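Local coordinates for protein RhCC (PDB 4U5R) that probably acts as a cofactor-independent oxygenase of the tautomerase superfamily, with a magnesium-binding site known in the protein, at residues B[25-30]-B[80-85]; B[32-37]-B[68-73]; B[116-121]-B[129-134]. The protein carries 1 engineered substitution. All coordinates share one frame; numbering follows the deposited sequence.

Contact 1 (B[25-30]-B[80-85]); sequences TSIYVD and ALMMTV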
ATOM      1  N   THR B  25      -2.981  10.218 -16.157  1.00 13.25           N
ATOM      2  CA  THR B  25      -2.025  11.325 -16.144  1.00 17.58           C
ATOM      3  C   THR B  25      -2.710  12.657 -16.445  1.00 13.74           C
ATOM      4  O   THR B  25      -2.423  13.670 -15.800  1.00 13.94           O
ATOM      5  CB  THR B  25      -0.905  11.083 -17.170  1.00 13.18           C
ATOM      6  OG1 THR B  25      -0.199   9.890 -16.818  1.00 13.33           O
ATOM      7  CG2 THR B  25       0.085  12.262 -17.217  1.00 13.08           C
ATOM      8  N   SER B  26      -3.631  12.658 -17.411  1.00 15.26           N
ATOM      9  CA  SER B  26      -4.318  13.905 -17.773  1.00 14.41           C
ATOM     10  C   SER B  26      -5.099  14.544 -16.599  1.00 13.95           C
ATOM     11  O   SER B  26      -5.206  15.768 -16.521  1.00 17.26           O
ATOM     12  CB  SER B  26      -5.254  13.665 -18.963  1.00 19.69           C
ATOM     13  OG  SER B  26      -6.457  13.035 -18.559  1.00 19.91           O
ATOM     14  N   ILE B  27      -5.623  13.730 -15.679  1.00 15.26           N
ATOM     15  CA  ILE B  27      -6.230  14.264 -14.456  1.00 14.43           C
ATOM     16  C   ILE B  27      -5.325  15.274 -13.751  1.00 16.31           C
ATOM     17  O   ILE B  27      -5.747  16.385 -13.415  1.00 21.31           O
ATOM     18  CB  ILE B  27      -6.573  13.150 -13.434  1.00 14.95           C
ATOM     19  CG1 ILE B  27      -7.580  12.155 -14.019  1.00 18.66           C
ATOM     20  CG2 ILE B  27      -7.140  13.761 -12.164  1.00 16.17           C
ATOM     21  CD1 ILE B  27      -7.908  10.987 -13.084  1.00 18.51           C
ATOM     22  N   TYR B  28      -4.074  14.889 -13.530  1.00 15.27           N
ATOM     23  CA  TYR B  28      -3.186  15.705 -12.712  1.00 14.98           C
ATOM     24  C   TYR B  28      -2.555  16.844 -13.494  1.00 15.34           C
ATOM     25  O   TYR B  28      -2.299  17.907 -12.927  1.00 17.82           O
ATOM     26  CB  TYR B  28      -2.103  14.835 -12.083  1.00 15.38           C
ATOM     27  CG  TYR B  28      -2.696  13.720 -11.265  1.00 11.23           C
ATOM     28  CD1 TYR B  28      -3.114  13.943  -9.955  1.00 15.61           C
ATOM     29  CD2 TYR B  28      -2.860  12.448 -11.807  1.00 14.73           C
ATOM     30  CE1 TYR B  28      -3.676  12.923  -9.200  1.00 13.23           C
ATOM     31  CE2 TYR B  28      -3.423  11.423 -11.061  1.00 15.13           C
ATOM     32  CZ  TYR B  28      -3.820  11.664  -9.762  1.00 14.75           C
ATOM     33  OH  TYR B  28      -4.365  10.637  -9.024  1.00 14.10           O
ATOM     34  N   VAL B  29      -2.311  16.621 -14.784  1.00 16.94           N
ATOM     35  CA  VAL B  29      -1.877  17.694 -15.679  1.00 17.83           C
ATOM     36  C   VAL B  29      -2.965  18.757 -15.797  1.00 20.84           C
ATOM     37  O   VAL B  29      -2.704  19.949 -15.624  1.00 21.27           O
ATOM     38  CB  VAL B  29      -1.542  17.181 -17.095  1.00 13.91           C
ATOM     39  CG1 VAL B  29      -1.240  18.368 -18.017  1.00 16.93           C
ATOM     40  CG2 VAL B  29      -0.366  16.235 -17.071  1.00 16.39           C
ATOM     41  N   ASP B  30      -4.191  18.322 -16.073  1.00 22.47           N
ATOM     42  CA  ASP B  30      -5.283  19.256 -16.335  1.00 20.57           C
ATOM     43  C   ASP B  30      -5.723  20.021 -15.093  1.00 22.25           C
ATOM     44  O   ASP B  30      -6.017  21.215 -15.171  1.00 32.94           O
ATOM     45  CB  ASP B  30      -6.490  18.527 -16.940  1.00 22.85           C
ATOM     46  CG  ASP B  30      -6.222  18.029 -18.343  1.00 24.10           C
ATOM     47  OD1 ASP B  30      -5.204  18.457 -18.924  1.00 24.60           O
ATOM     48  OD2 ASP B  30      -7.034  17.233 -18.874  1.00 21.73           O
ATOM     49  N   ALA B  80     -14.487  14.950  -3.596  1.00 15.79           N
ATOM     50  CA  ALA B  80     -15.531  14.306  -4.397  1.00 16.12           C
ATOM     51  C   ALA B  80     -15.251  14.410  -5.899  1.00 17.14           C
ATOM     52  O   ALA B  80     -15.496  13.471  -6.650  1.00 17.43           O
ATOM     53  CB  ALA B  80     -16.895  14.904  -4.068  1.00 18.17           C
ATOM     54  N   LEU B  81     -14.729  15.554  -6.329  1.00 15.57           N
ATOM     55  CA  LEU B  81     -14.408  15.780  -7.731  1.00 18.30           C
ATOM     56  C   LEU B  81     -13.284  14.853  -8.202  1.00 17.86           C
ATOM     57  O   LEU B  81     -13.326  14.339  -9.317  1.00 15.83           O
ATOM     58  CB  LEU B  81     -14.029  17.247  -7.951  1.00 18.78           C
ATOM     59  CG  LEU B  81     -13.701  17.670  -9.381  1.00 19.15           C
ATOM     60  CD1 LEU B  81     -14.815  17.272 -10.338  1.00 19.56           C
ATOM     61  CD2 LEU B  81     -13.469  19.174  -9.427  1.00 19.79           C
ATOM     62  N   MET B  82     -12.295  14.623  -7.344  1.00 16.27           N
ATOM     63  CA  MET B  82     -11.229  13.675  -7.653  1.00 13.91           C
ATOM     64  C   MET B  82     -11.773  12.271  -7.953  1.00 12.47           C
ATOM     65  O   MET B  82     -11.381  11.636  -8.951  1.00 12.81           O
ATOM     66  CB  MET B  82     -10.228  13.598  -6.492  1.00 14.58           C
ATOM     67  CG  MET B  82      -9.191  12.482  -6.650  1.00 15.90           C
ATOM     68  SD  MET B  82      -8.108  12.803  -8.049  1.00 15.30           S
ATOM     69  CE  MET B  82      -7.871  11.143  -8.683  1.00 15.97           C
ATOM     70  N   MET B  83     -12.659  11.790  -7.081  1.00 13.87           N
ATOM     71  CA  MET B  83     -13.315  10.499  -7.286  1.00 12.99           C
ATOM     72  C   MET B  83     -14.150  10.513  -8.557  1.00 15.67           C
ATOM     73  O   MET B  83     -14.151   9.547  -9.320  1.00 14.02           O
ATOM     74  CB  MET B  83     -14.199  10.132  -6.084  1.00 12.71           C
ATOM     75  CG  MET B  83     -13.456  10.111  -4.757  1.00 13.27           C
ATOM     76  SD  MET B  83     -11.855   9.261  -4.805  1.00 13.49           S
ATOM     77  CE  MET B  83     -12.277   7.535  -5.113  1.00 11.96           C
ATOM     78  N   THR B  84     -14.851  11.618  -8.793  1.00 15.92           N
ATOM     79  CA  THR B  84     -15.716  11.709  -9.962  1.00 16.22           C
ATOM     80  C   THR B  84     -14.887  11.642 -11.240  1.00 13.14           C
ATOM     81  O   THR B  84     -15.196  10.884 -12.157  1.00 14.95           O
ATOM     82  CB  THR B  84     -16.560  13.003  -9.933  1.00 15.08           C
ATOM     83  OG1 THR B  84     -17.436  12.963  -8.798  1.00 18.80           O
ATOM     84  CG2 THR B  84     -17.391  13.135 -11.204  1.00 23.67           C
ATOM     85  N   VAL B  85     -13.808  12.411 -11.290  1.00 14.04           N
ATOM     86  CA  VAL B  85     -12.974  12.429 -12.481  1.00 14.22           C
ATOM     87  C   VAL B  85     -12.224  11.099 -12.690  1.00 15.80           C
ATOM     88  O   VAL B  85     -12.088  10.622 -13.818  1.00 15.87           O
ATOM     89  CB  VAL B  85     -11.978  13.600 -12.420  1.00 16.32           C
ATOM     90  CG1 VAL B  85     -11.059  13.569 -13.620  1.00 17.56           C
ATOM     91  CG2 VAL B  85     -12.742  14.917 -12.386  1.00 18.95           C
TER

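Contact 2 (B[32-37]-B[68-73]); sequences VNLPRF and HIARQM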
ATOM      1  N   VAL B  32      -4.020  20.313 -11.972  1.00 25.28           N
ATOM      2  CA  VAL B  32      -3.037  20.892 -11.060  1.00 34.72           C
ATOM      3  C   VAL B  32      -1.639  21.040 -11.694  1.00 29.74           C
ATOM      4  O   VAL B  32      -0.644  21.213 -10.986  1.00 45.98           O
ATOM      5  CB  VAL B  32      -2.972  20.050  -9.752  1.00 34.94           C
ATOM      6  CG1 VAL B  32      -2.178  18.764  -9.950  1.00 40.04           C
ATOM      7  CG2 VAL B  32      -2.435  20.874  -8.588  1.00 54.95           C
ATOM      8  N   ASN B  33      -1.593  21.028 -13.028  1.00 27.74           N
ATOM      9  CA  ASN B  33      -0.355  21.093 -13.823  1.00 22.29           C
ATOM     10  C   ASN B  33       0.828  20.407 -13.152  1.00 24.68           C
ATOM     11  O   ASN B  33       1.910  20.971 -12.997  1.00 24.61           O
ATOM     12  CB  ASN B  33       0.014  22.542 -14.168  1.00 26.52           C
ATOM     13  CG  ASN B  33       1.147  22.629 -15.195  1.00 43.70           C
ATOM     14  OD1 ASN B  33       1.138  21.927 -16.209  1.00 42.82           O
ATOM     15  ND2 ASN B  33       2.121  23.494 -14.933  1.00 40.46           N
ATOM     16  N   LEU B  34       0.595  19.175 -12.736  1.00 22.18           N
ATOM     17  CA  LEU B  34       1.651  18.339 -12.216  1.00 17.16           C
ATOM     18  C   LEU B  34       2.549  17.911 -13.371  1.00 15.92           C
ATOM     19  O   LEU B  34       2.067  17.681 -14.485  1.00 15.98           O
ATOM     20  CB  LEU B  34       1.053  17.113 -11.521  1.00 21.37           C
ATOM     21  CG  LEU B  34       1.471  16.773 -10.098  1.00 25.88           C
ATOM     22  CD1 LEU B  34       1.356  18.005  -9.237  1.00 19.87           C
ATOM     23  CD2 LEU B  34       0.594  15.651  -9.554  1.00 26.09           C
ATOM     24  N   PRO B  35       3.853  17.792 -13.109  1.00 12.99           N
ATOM     25  CA  PRO B  35       4.744  17.170 -14.091  1.00 12.34           C
ATOM     26  C   PRO B  35       4.207  15.789 -14.452  1.00 13.82           C
ATOM     27  O   PRO B  35       3.790  15.050 -13.548  1.00 14.75           O
ATOM     28  CB  PRO B  35       6.085  17.077 -13.357  1.00 15.42           C
ATOM     29  CG  PRO B  35       6.004  18.142 -12.294  1.00 13.29           C
ATOM     30  CD  PRO B  35       4.565  18.229 -11.890  1.00 12.59           C
ATOM     31  N   ARG B  36       4.174  15.467 -15.738  1.00 15.34           N
ATOM     32  CA  ARG B  36       3.555  14.225 -16.172  1.00 14.14           C
ATOM     33  C   ARG B  36       4.220  13.031 -15.509  1.00 13.83           C
ATOM     34  O   ARG B  36       3.534  12.085 -15.097  1.00 15.34           O
ATOM     35  CB  ARG B  36       3.616  14.093 -17.693  1.00 16.33           C
ATOM     36  CG  ARG B  36       2.853  15.163 -18.441  1.00 20.99           C
ATOM     37  CD  ARG B  36       3.081  14.998 -19.928  1.00 22.46           C
ATOM     38  NE  ARG B  36       2.677  13.658 -20.324  1.00 24.83           N
ATOM     39  CZ  ARG B  36       1.435  13.339 -20.664  1.00 26.36           C
ATOM     40  NH1 ARG B  36       1.137  12.091 -20.992  1.00 22.08           N
ATOM     41  NH2 ARG B  36       0.491  14.275 -20.676  1.00 27.68           N
ATOM     42  N   PHE B  37       5.543  13.078 -15.361  1.00 14.52           N
ATOM     43  CA  PHE B  37       6.266  11.915 -14.864  1.00 15.19           C
ATOM     44  C   PHE B  37       6.026  11.615 -13.373  1.00 12.54           C
ATOM     45  O   PHE B  37       6.416  10.541 -12.920  1.00 15.05           O
ATOM     46  CB  PHE B  37       7.778  12.045 -15.117  1.00 14.52           C
ATOM     47  CG  PHE B  37       8.446  13.113 -14.301  1.00 13.56           C
ATOM     48  CD1 PHE B  37       8.971  12.833 -13.049  1.00 17.42           C
ATOM     49  CD2 PHE B  37       8.586  14.386 -14.815  1.00 14.11           C
ATOM     50  CE1 PHE B  37       9.590  13.826 -12.312  1.00 17.63           C
ATOM     51  CE2 PHE B  37       9.210  15.382 -14.080  1.00 15.17           C
ATOM     52  CZ  PHE B  37       9.716  15.092 -12.830  1.00 15.40           C
ATOM     53  N   HIS B  68      -1.780   9.522  -2.958  1.00 13.12           N
ATOM     54  CA  HIS B  68      -1.491  10.891  -3.348  1.00 14.03           C
ATOM     55  C   HIS B  68      -0.409  11.408  -2.430  1.00 14.08           C
ATOM     56  O   HIS B  68      -0.554  11.328  -1.206  1.00 15.09           O
ATOM     57  CB  HIS B  68      -2.734  11.765  -3.245  1.00 13.54           C
ATOM     58  CG  HIS B  68      -3.633  11.684  -4.436  1.00 11.94           C
ATOM     59  ND1 HIS B  68      -4.761  12.463  -4.556  1.00 14.87           N
ATOM     60  CD2 HIS B  68      -3.564  10.944  -5.573  1.00 13.61           C
ATOM     61  CE1 HIS B  68      -5.352  12.209  -5.710  1.00 14.18           C
ATOM     62  NE2 HIS B  68      -4.646  11.290  -6.346  1.00 13.24           N
ATOM     63  N   ILE B  69       0.659  11.928  -3.028  1.00 14.44           N
ATOM     64  CA  ILE B  69       1.850  12.350  -2.302  1.00 14.92           C
ATOM     65  C   ILE B  69       2.118  13.834  -2.437  1.00 18.57           C
ATOM     66  O   ILE B  69       2.466  14.494  -1.463  1.00 19.14           O
ATOM     67  CB  ILE B  69       3.087  11.590  -2.802  1.00 13.73           C
ATOM     68  CG1 ILE B  69       2.768  10.096  -2.910  1.00 13.08           C
ATOM     69  CG2 ILE B  69       4.275  11.849  -1.880  1.00 14.23           C
ATOM     70  CD1 ILE B  69       3.658   9.334  -3.917  1.00 15.09           C
ATOM     71  N   ALA B  70       1.958  14.357  -3.650  1.00 14.63           N
ATOM     72  CA  ALA B  70       2.375  15.724  -3.948  1.00 17.23           C
ATOM     73  C   ALA B  70       1.392  16.747  -3.383  1.00 20.93           C
ATOM     74  O   ALA B  70       1.798  17.784  -2.858  1.00 29.30           O
ATOM     75  CB  ALA B  70       2.542  15.907  -5.456  1.00 15.82           C
ATOM     76  N   ARG B  71       0.099  16.454  -3.466  1.00 20.62           N
ATOM     77  CA  ARG B  71      -0.910  17.405  -3.015  1.00 26.47           C
ATOM     78  C   ARG B  71      -1.835  16.790  -1.971  1.00 22.51           C
ATOM     79  O   ARG B  71      -2.067  15.579  -1.967  1.00 17.76           O
ATOM     80  CB  ARG B  71      -1.751  17.909  -4.196  1.00 19.56           C
ATOM     81  CG  ARG B  71      -0.976  18.587  -5.322  1.00 19.45           C
ATOM     82  CD  ARG B  71      -0.582  20.014  -4.964  1.00 29.34           C
ATOM     83  NE  ARG B  71      -0.285  20.817  -6.151  1.00 25.34           N
ATOM     84  CZ  ARG B  71       0.891  20.832  -6.770  1.00 22.07           C
ATOM     85  NH1 ARG B  71       1.885  20.074  -6.326  1.00 25.11           N
ATOM     86  NH2 ARG B  71       1.070  21.598  -7.840  1.00 21.75           N
ATOM     87  N   GLN B  72      -2.354  17.632  -1.083  1.00 20.68           N
ATOM     88  CA  GLN B  72      -3.458  17.248  -0.216  1.00 23.46           C
ATOM     89  C   GLN B  72      -4.751  17.796  -0.797  1.00 24.21           C
ATOM     90  O   GLN B  72      -4.751  18.848  -1.433  1.00 29.14           O
ATOM     91  CB  GLN B  72      -3.262  17.776   1.206  1.00 28.42           C
ATOM     92  CG  GLN B  72      -2.579  16.813   2.158  1.00 32.42           C
ATOM     93  CD  GLN B  72      -2.644  17.282   3.602  1.00 48.24           C
ATOM     94  OE1 GLN B  72      -2.540  18.477   3.886  1.00 33.78           O
ATOM     95  NE2 GLN B  72      -2.834  16.342   4.520  1.00 39.63           N
ATOM     96  N   MET B  73      -5.847  17.082  -0.575  1.00 22.62           N
ATOM     97  CA  MET B  73      -7.161  17.558  -0.985  1.00 18.90           C
ATOM     98  C   MET B  73      -7.923  17.978   0.263  1.00 19.71           C
ATOM     99  O   MET B  73      -8.288  17.139   1.086  1.00 21.50           O
ATOM    100  CB  MET B  73      -7.911  16.476  -1.760  1.00 16.21           C
ATOM    101  CG  MET B  73      -7.251  16.112  -3.075  1.00 17.73           C
ATOM    102  SD  MET B  73      -8.056  14.745  -3.932  1.00 19.16           S
ATOM    103  CE  MET B  73      -7.716  13.384  -2.822  1.00 21.55           C
TER

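Contact 3 (B[116-121]-B[129-134]); sequences QGLVPP and KLWAKE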
ATOM      1  N   GLN B 116      14.101  10.325  -8.522  1.00 10.22           N
ATOM      2  CA  GLN B 116      15.497  10.310  -8.993  1.00 11.30           C
ATOM      3  C   GLN B 116      16.474  10.828  -7.921  1.00 13.01           C
ATOM      4  O   GLN B 116      17.486  11.475  -8.237  1.00 13.14           O
ATOM      5  CB  GLN B 116      15.643  11.125 -10.284  1.00 11.97           C
ATOM      6  CG  GLN B 116      16.629  10.548 -11.302  1.00 12.26           C
ATOM      7  CD  GLN B 116      16.082   9.375 -12.108  1.00 12.53           C
ATOM      8  OE1 GLN B 116      15.020   8.827 -11.817  1.00 12.35           O
ATOM      9  NE2 GLN B 116      16.807   9.003 -13.145  1.00 13.06           N
ATOM     10  N   GLY B 117      16.162  10.529  -6.664  1.00 11.46           N
ATOM     11  CA  GLY B 117      16.959  10.946  -5.521  1.00 10.99           C
ATOM     12  C   GLY B 117      16.805  12.409  -5.136  1.00 11.51           C
ATOM     13  O   GLY B 117      17.491  12.870  -4.226  1.00 13.22           O
ATOM     14  N   LEU B 118      15.919  13.135  -5.820  1.00 13.37           N
ATOM     15  CA  LEU B 118      15.765  14.577  -5.611  1.00 12.88           C
ATOM     16  C   LEU B 118      14.540  14.910  -4.774  1.00 12.54           C
ATOM     17  O   LEU B 118      13.525  14.219  -4.849  1.00 12.04           O
ATOM     18  CB  LEU B 118      15.666  15.312  -6.957  1.00 12.85           C
ATOM     19  CG  LEU B 118      16.819  15.159  -7.952  1.00 14.53           C
ATOM     20  CD1 LEU B 118      16.489  15.814  -9.288  1.00 17.06           C
ATOM     21  CD2 LEU B 118      18.099  15.746  -7.352  1.00 16.93           C
ATOM     22  N   VAL B 119      14.638  15.991  -4.006  1.00 13.76           N
ATOM     23  CA  VAL B 119      13.483  16.564  -3.324  1.00 11.88           C
ATOM     24  C   VAL B 119      12.595  17.233  -4.361  1.00 10.24           C
ATOM     25  O   VAL B 119      13.032  18.165  -5.032  1.00 12.36           O
ATOM     26  CB  VAL B 119      13.910  17.607  -2.265  1.00 12.28           C
ATOM     27  CG1 VAL B 119      12.690  18.304  -1.649  1.00 13.85           C
ATOM     28  CG2 VAL B 119      14.786  16.968  -1.195  1.00 12.88           C
ATOM     29  N   PRO B 120      11.351  16.757  -4.513  1.00 11.80           N
ATOM     30  CA  PRO B 120      10.463  17.476  -5.431  1.00 13.39           C
ATOM     31  C   PRO B 120      10.223  18.920  -4.980  1.00 16.29           C
ATOM     32  O   PRO B 120      10.196  19.196  -3.785  1.00 15.91           O
ATOM     33  CB  PRO B 120       9.174  16.642  -5.387  1.00 15.74           C
ATOM     34  CG  PRO B 120       9.658  15.260  -5.022  1.00 16.41           C
ATOM     35  CD  PRO B 120      10.731  15.513  -4.014  1.00 12.79           C
ATOM     36  N   PRO B 121      10.082  19.840  -5.941  1.00 12.32           N
ATOM     37  CA  PRO B 121       9.957  21.263  -5.583  1.00 12.85           C
ATOM     38  C   PRO B 121       8.593  21.601  -4.984  1.00 17.23           C
ATOM     39  O   PRO B 121       7.680  20.790  -5.060  1.00 15.45           O
ATOM     40  CB  PRO B 121      10.165  21.977  -6.923  1.00 16.30           C
ATOM     41  CG  PRO B 121       9.828  20.960  -7.950  1.00 15.44           C
ATOM     42  CD  PRO B 121      10.264  19.645  -7.384  1.00 12.83           C
ATOM     43  N   LYS B 129       7.053  24.058 -12.089  1.00 17.63           N
ATOM     44  CA  LYS B 129       6.673  24.353 -13.462  1.00 14.99           C
ATOM     45  C   LYS B 129       7.766  23.993 -14.464  1.00 15.69           C
ATOM     46  O   LYS B 129       7.475  23.574 -15.576  1.00 15.59           O
ATOM     47  CB  LYS B 129       6.312  25.832 -13.616  1.00 18.42           C
ATOM     48  CG  LYS B 129       5.070  26.265 -12.855  1.00 19.60           C
ATOM     49  CD  LYS B 129       4.762  27.735 -13.138  1.00 28.68           C
ATOM     50  CE  LYS B 129       3.462  28.196 -12.484  1.00 26.07           C
ATOM     51  NZ  LYS B 129       3.567  28.263 -11.000  1.00 26.94           N
ATOM     52  N   LEU B 130       9.024  24.172 -14.067  1.00 15.48           N
ATOM     53  CA  LEU B 130      10.166  23.811 -14.905  1.00 15.39           C
ATOM     54  C   LEU B 130      10.280  22.302 -15.098  1.00 15.21           C
ATOM     55  O   LEU B 130      10.501  21.804 -16.204  1.00 13.91           O
ATOM     56  CB  LEU B 130      11.456  24.349 -14.278  1.00 16.74           C
ATOM     57  CG  LEU B 130      12.722  24.301 -15.129  1.00 17.94           C
ATOM     58  CD1 LEU B 130      12.556  25.171 -16.368  1.00 21.41           C
ATOM     59  CD2 LEU B 130      13.928  24.762 -14.312  1.00 21.08           C
ATOM     60  N   TRP B 131      10.136  21.584 -13.995  1.00 14.17           N
ATOM     61  CA  TRP B 131      10.070  20.133 -14.045  1.00 13.56           C
ATOM     62  C   TRP B 131       8.954  19.651 -14.969  1.00 13.89           C
ATOM     63  O   TRP B 131       9.139  18.687 -15.707  1.00 12.15           O
ATOM     64  CB  TRP B 131       9.867  19.568 -12.640  1.00 12.86           C
ATOM     65  CG  TRP B 131      11.109  19.449 -11.818  1.00 15.05           C
ATOM     66  CD1 TRP B 131      12.240  20.218 -11.896  1.00 13.89           C
ATOM     67  CD2 TRP B 131      11.343  18.494 -10.783  1.00 13.14           C
ATOM     68  NE1 TRP B 131      13.166  19.795 -10.966  1.00 12.51           N
ATOM     69  CE2 TRP B 131      12.640  18.737 -10.271  1.00 12.32           C
ATOM     70  CE3 TRP B 131      10.582  17.456 -10.234  1.00 14.72           C
ATOM     71  CZ2 TRP B 131      13.189  17.980  -9.244  1.00 11.66           C
ATOM     72  CZ3 TRP B 131      11.120  16.716  -9.205  1.00 12.32           C
ATOM     73  CH2 TRP B 131      12.418  16.974  -8.724  1.00 10.75           C
ATOM     74  N   ALA B 132       7.808  20.328 -14.939  1.00 14.67           N
ATOM     75  CA  ALA B 132       6.675  19.943 -15.790  1.00 14.82           C
ATOM     76  C   ALA B 132       6.990  20.197 -17.272  1.00 14.68           C
ATOM     77  O   ALA B 132       6.787  19.319 -18.119  1.00 15.21           O
ATOM     78  CB  ALA B 132       5.413  20.683 -15.371  1.00 15.90           C
ATOM     79  N   LYS B 133       7.532  21.377 -17.566  1.00 18.32           N
ATOM     80  CA  LYS B 133       7.859  21.762 -18.935  1.00 19.15           C
ATOM     81  C   LYS B 133       8.909  20.831 -19.552  1.00 18.46           C
ATOM     82  O   LYS B 133       8.802  20.421 -20.715  1.00 22.76           O
ATOM     83  CB  LYS B 133       8.351  23.217 -18.958  1.00 18.83           C
ATOM     84  CG  LYS B 133       8.562  23.804 -20.342  1.00 30.40           C
ATOM     85  CD  LYS B 133       9.093  25.230 -20.264  1.00 30.92           C
ATOM     86  CE  LYS B 133      10.443  25.275 -19.559  1.00 30.61           C
ATOM     87  NZ  LYS B 133      11.470  24.433 -20.250  1.00 32.80           N
ATOM     88  N   GLU B 134       9.924  20.500 -18.769  1.00 15.22           N
ATOM     89  CA  GLU B 134      10.989  19.624 -19.229  1.00 16.31           C
ATOM     90  C   GLU B 134      10.573  18.166 -19.191  1.00 17.20           C
ATOM     91  O   GLU B 134      11.130  17.326 -19.902  1.00 19.58           O
ATOM     92  CB  GLU B 134      12.239  19.820 -18.372  1.00 18.95           C
ATOM     93  CG  GLU B 134      12.848  21.191 -18.511  1.00 21.91           C
ATOM     94  CD  GLU B 134      13.554  21.365 -19.841  1.00 33.23           C
ATOM     95  OE1 GLU B 134      13.869  20.341 -20.488  1.00 26.64           O
ATOM     96  OE2 GLU B 134      13.788  22.524 -20.239  1.00 32.30           O
TER

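Contact 1 (B[25-30]-B[80-85])
Met-82 meets Tyr-28 through its terminal methyl, CE lying 3.6 Å from the phenol OH instead of settling flat on the ring. The sulfur is also oblique, with SD 5.4 Å from the centroid of the Tyr-28 ring and 48° off its normal, a Met-aromatic contact at a slant. The methionine chain lies roughly perpendicular to the tyrosine, starting with CG anti to the backbone N (chi1 172°) and then bending at both following torsions. Alongside, Ile-27 and Val-85 overlap as they reach out from their own helices, Ile-27 CG1 resting 3.8 Å from Val-85 CG1. These four buried residues join helices 14-32 and 76-90 of the beta-alpha-beta tautomerase fold, whose local axes stay 11.4 Å apart and run at 141°. Tyr-28 is about 11 Å, side chain to side chain, from Ala-106, an engineered residue at the magnesium site, where this chain has no metal bound. The phenol OH hydrogen-bonds outside this pair, to His-68 and to the indole NE1 of Trp-3. Since those bonds satisfy the buried hydroxyl, the methionine need supply only apolar and polarisable surface, and through these four side chains the helices meet by apolar contact.

Contact 2 (B[32-37]-B[68-73])
Arg-71 lays its guanidinium against two aliphatic side chains, Val-32 and Leu-34, at the turn where helix 14-32 gives way to loop. CB and CG lead out from the backbone, and a bend at chi2 (-78°) swings the rest of the chain over toward residues 32-34. CD is the first atom to make contact, 4.2 Å from Val-32 CG2. The next atom, NE, comes closer, 3.3 Å from the same methyl, which approaches the guanidinium obliquely. At CZ both neighbours are felt, with Leu-34 CD1 and Val-32 CG2 each within van der Waals range. NH1 then lies 3.6 Å from Leu-34 CD1, a methyl set over one face of the guanidinium, 3.4 Å above its plane and displaced toward the rim. NH2, at the other branch, is 3.7 Å from Val-32 CG2, but its charge is met outside the pair by a salt bridge to Glu-128 of helix 126-134. Leu-34 CD1 also reaches back to Ala-70 CB at 4.5 Å, a looser touch. The backbone helps to present these methyls: Asn-33, with positive phi (33°), is the first residue to leave the helical conformation, and both Val-32 and Leu-34 point toward the strand-to-helix loop. The chemistry is therefore divided, with one leucine methyl over a face of the cation, a valine methyl meeting it obliquely and a carboxylate answering its charge, which probably restricts how far the guanidinium can turn.

Contact 3 (B[116-121]-B[129-134])
Pro-121 sits on the indole of Trp-131, its CD 3.4 Å from the centroid of the six-membered ring and only 7° off the ring normal, a well-centred CH-pi contact. This is the tight part. CD is almost equally far from every carbon of that ring, 3.6 Å from both Trp-131 CZ3 and CE3, while Pro-121 CG leans over CD2. Phe-37 CZ comes to Trp-131 CE3 at 3.6 Å from the opposite side of the plane, out beyond the rim of the ring. Trp-131 extends from helix 126-134 with CG anti to the carbonyl carbon (chi1 -82°), and its NE1 is hydrogen-bonded to the carbonyl O of Ile-138, which helps to fix the rotation of the ring. The packing slackens toward the far end of the indole. There Leu-118 CD1 comes obliquely to Trp-131 CZ2 at 3.9 Å, and Pro-120 meets the ring, also obliquely, through CA, 3.9 Å from Trp-131 CH2. Val-119, pointing its side chain away, contributes little beyond a carbonyl O that is hydrogen-bonded to Tyr-140. At the end of the helix exposed Lys-133 pairs through NZ with Glu-134 OE2, a salt bridge of 3.0 Å whose hydrogen bond is weak, and Glu-134 OE1 makes a second salt bridge to Arg-136. Shrinking Trp-131 to an alanine would probably open a gap beneath Pro-121 and leave the carbonyl of Ile-138 without its indole donor. The arrangement is a proline-aromatic CH-pi contact, here tying the loop after strand 113-115 to helix 126-134, the helix that follows it.

Overall arrangement
From the N terminus, helix 14-32 supplies the first half of contact 1, and the loop just after it the first half of contact 2. The chain then passes through strands 40-46 and 61-68, and contact 2 closes first, at 68-73; contact 1 closes afterwards on helix 76-90, so the smaller loop lies within the larger one. The two touch, with centres about 10 Å apart. Contact 3 comes later in series, closing a short loop of its own between 116-121 and helix 126-134. None of the loops cross. Contact 2 also touches contact 3, so it links the ends of the two sheet-packed helices to helix 126-134, although contacts 1 and 3 do not meet.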